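Local coordinates for protein arylamine n-acetyltransferase NAT (Mycobacterium tuberculosis, PDB 4BGF) that probably transfers an acetyl group from acetyl-coenzyme A to arylamines, as other arylamine N-acetyltransferases do, at residues Pro135-Arg140 with Pro148-Pro153. Residues are numbered along the deposited sequence; the frame is centred on the assembly and turned at random.
Sequences PTSPLR and PTTHEP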
loop_
_atom_site.group_PDB
_atom_site.type_symbol
_atom_site.label_atom_id
_atom_site.label_comp_id
_atom_site.label_asym_id
_atom_site.label_seq_id
_atom_site.Cartn_x
_atom_site.Cartn_y
_atom_site.Cartn_z
ATOM N N PRO A 135 0.131 0.335 -7.808
ATOM C CA PRO A 135 0.892 0.878 -8.948
ATOM C C PRO A 135 2.275 1.378 -8.535
ATOM O O PRO A 135 2.467 1.819 -7.408
ATOM C CB PRO A 135 0.034 2.054 -9.405
ATOM C CG PRO A 135 -0.760 2.388 -8.211
ATOM C CD PRO A 135 -1.076 1.136 -7.569
ATOM N N THR A 136 3.227 1.326 -9.456
ATOM C CA THR A 136 4.644 1.520 -9.157
ATOM C C THR A 136 5.163 2.827 -9.808
ATOM O O THR A 136 6.319 3.190 -9.657
ATOM C CB THR A 136 5.433 0.277 -9.659
ATOM O OG1 THR A 136 5.194 0.119 -11.051
ATOM C CG2 THR A 136 4.946 -0.988 -8.994
ATOM N N SER A 137 4.286 3.530 -10.526
ATOM C CA SER A 137 4.606 4.808 -11.163
ATOM C C SER A 137 3.446 5.728 -10.906
ATOM O O SER A 137 2.311 5.275 -10.837
ATOM C CB SER A 137 4.777 4.674 -12.685
ATOM O OG SER A 137 5.847 3.833 -12.984
ATOM N N PRO A 138 3.713 7.029 -10.768
ATOM C CA PRO A 138 2.580 7.954 -10.752
ATOM C C PRO A 138 1.747 7.755 -11.997
ATOM O O PRO A 138 2.295 7.466 -13.054
ATOM C CB PRO A 138 3.248 9.330 -10.792
ATOM C CG PRO A 138 4.607 9.106 -10.224
ATOM C CD PRO A 138 5.008 7.716 -10.609
ATOM N N LEU A 139 0.439 7.880 -11.875
ATOM C CA LEU A 139 -0.444 7.790 -13.023
ATOM C C LEU A 139 -1.231 9.073 -13.242
ATOM O O LEU A 139 -1.996 9.495 -12.372
ATOM C CB LEU A 139 -1.434 6.637 -12.861
ATOM C CG LEU A 139 -0.775 5.287 -12.642
ATOM C CD1 LEU A 139 -1.848 4.309 -12.264
ATOM C CD2 LEU A 139 0.001 4.828 -13.898
ATOM N N ARG A 140 -1.053 9.664 -14.424
ATOM C CA ARG A 140 -1.877 10.769 -14.900
ATOM C C ARG A 140 -3.344 10.353 -14.810
ATOM O O ARG A 140 -3.723 9.271 -15.237
ATOM C CB ARG A 140 -1.480 11.129 -16.343
ATOM C CG ARG A 140 -2.274 12.250 -17.025
ATOM C CD ARG A 140 -2.191 13.596 -16.290
ATOM N NE ARG A 140 -0.827 14.119 -16.210
ATOM C CZ ARG A 140 -0.316 15.066 -16.997
ATOM N NH1 ARG A 140 -1.037 15.633 -17.954
ATOM N NH2 ARG A 140 0.935 15.450 -16.826
ATOM N N PRO A 148 1.896 3.307 -19.189
ATOM C CA PRO A 148 3.094 2.562 -18.800
ATOM C C PRO A 148 3.536 2.859 -17.374
ATOM O O PRO A 148 3.391 3.983 -16.893
ATOM C CB PRO A 148 4.152 3.064 -19.790
ATOM C CG PRO A 148 3.396 3.550 -20.936
ATOM C CD PRO A 148 2.131 4.119 -20.395
ATOM N N THR A 149 4.070 1.846 -16.708
ATOM C CA THR A 149 4.606 1.980 -15.368
ATOM C C THR A 149 5.952 1.278 -15.414
ATOM O O THR A 149 6.310 0.687 -16.421
ATOM C CB THR A 149 3.701 1.308 -14.310
ATOM O OG1 THR A 149 3.593 -0.083 -14.573
ATOM C CG2 THR A 149 2.299 1.904 -14.325
ATOM N N THR A 150 6.708 1.335 -14.331
ATOM C CA THR A 150 7.912 0.531 -14.229
ATOM C C THR A 150 7.635 -0.958 -14.230
ATOM O O THR A 150 8.530 -1.739 -14.522
ATOM C CB THR A 150 8.631 0.820 -12.940
ATOM O OG1 THR A 150 7.722 0.678 -11.849
ATOM C CG2 THR A 150 9.097 2.211 -12.942
ATOM N N HIS A 151 6.427 -1.371 -13.819
ATOM C CA HIS A 151 5.970 -2.782 -13.963
ATOM C C HIS A 151 4.941 -2.885 -15.104
ATOM O O HIS A 151 5.206 -2.427 -16.187
ATOM C CB HIS A 151 5.418 -3.361 -12.625
ATOM C CG HIS A 151 6.467 -3.642 -11.612
ATOM N ND1 HIS A 151 7.246 -2.623 -11.108
ATOM C CD2 HIS A 151 6.888 -4.769 -11.007
ATOM C CE1 HIS A 151 8.089 -3.117 -10.232
ATOM N NE2 HIS A 151 7.904 -4.417 -10.152
ATOM N N GLU A 152 3.779 -3.475 -14.836
ATOM C CA GLU A 152 2.727 -3.651 -15.830
ATOM C C GLU A 152 2.128 -2.296 -16.123
ATOM O O GLU A 152 2.271 -1.387 -15.327
ATOM C CB GLU A 152 1.642 -4.582 -15.273
ATOM C CG GLU A 152 2.194 -5.895 -14.683
ATOM C CD GLU A 152 2.422 -5.813 -13.197
ATOM O OE1 GLU A 152 2.486 -4.684 -12.682
ATOM O OE2 GLU A 152 2.546 -6.873 -12.552
ATOM N N PRO A 153 1.459 -2.141 -17.286
ATOM C CA PRO A 153 0.773 -0.862 -17.508
ATOM C C PRO A 153 -0.613 -0.816 -16.863
ATOM O O PRO A 153 -1.307 -1.836 -16.723
ATOM C CB PRO A 153 0.620 -0.814 -19.036
ATOM C CG PRO A 153 1.537 -1.835 -19.551
ATOM C CD PRO A 153 1.519 -2.901 -18.536
#
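T136 and T150 meet through their hydroxyls, OG1 to OG1 at 2.7 Å, in a hydrogen bond whose direction is not settled. Both threonines set OG1 between the backbone N and the carbonyl carbon (chi1 58° for T136, 53° for T150). Both side chains start out toward the other segment, and this torsion brings the two oxygens together. A second hydrogen bond joins side chain to backbone. The N-H of T150 reaches S137 OG in a bent bond, 3.0 Å from N, with an angle of 147°. S137 OG is also hydrogen-bonded to Q26 OE1 of helix 22-35, so this hydroxyl accepts from T150 N, gives its proton to Q26 and links the loop to that helix.

P135-P138 lead into strand 139-140; P148-P153 lead from the loop after it into strand 154-159. These strands form opposite edges of the seven-stranded antiparallel sheet in this member of the arylamine N-acetyltransferase family. The contact joins the run into one edge strand to the end of the loop that leads to the other.

The methyl of T136, CG2, lies 3.5 Å from H151 ND1, and the two side chains cross at about a right angle. T150 OG1 lies at the edge of the imidazole, in its plane. H151 NE2 is hydrogen-bonded to the carbonyl O of T214, which helps to fix the ring. Further along, L139 CD2 makes a van der Waals contact with T149 CG2 at 3.7 Å, and Y154 packs against both residues.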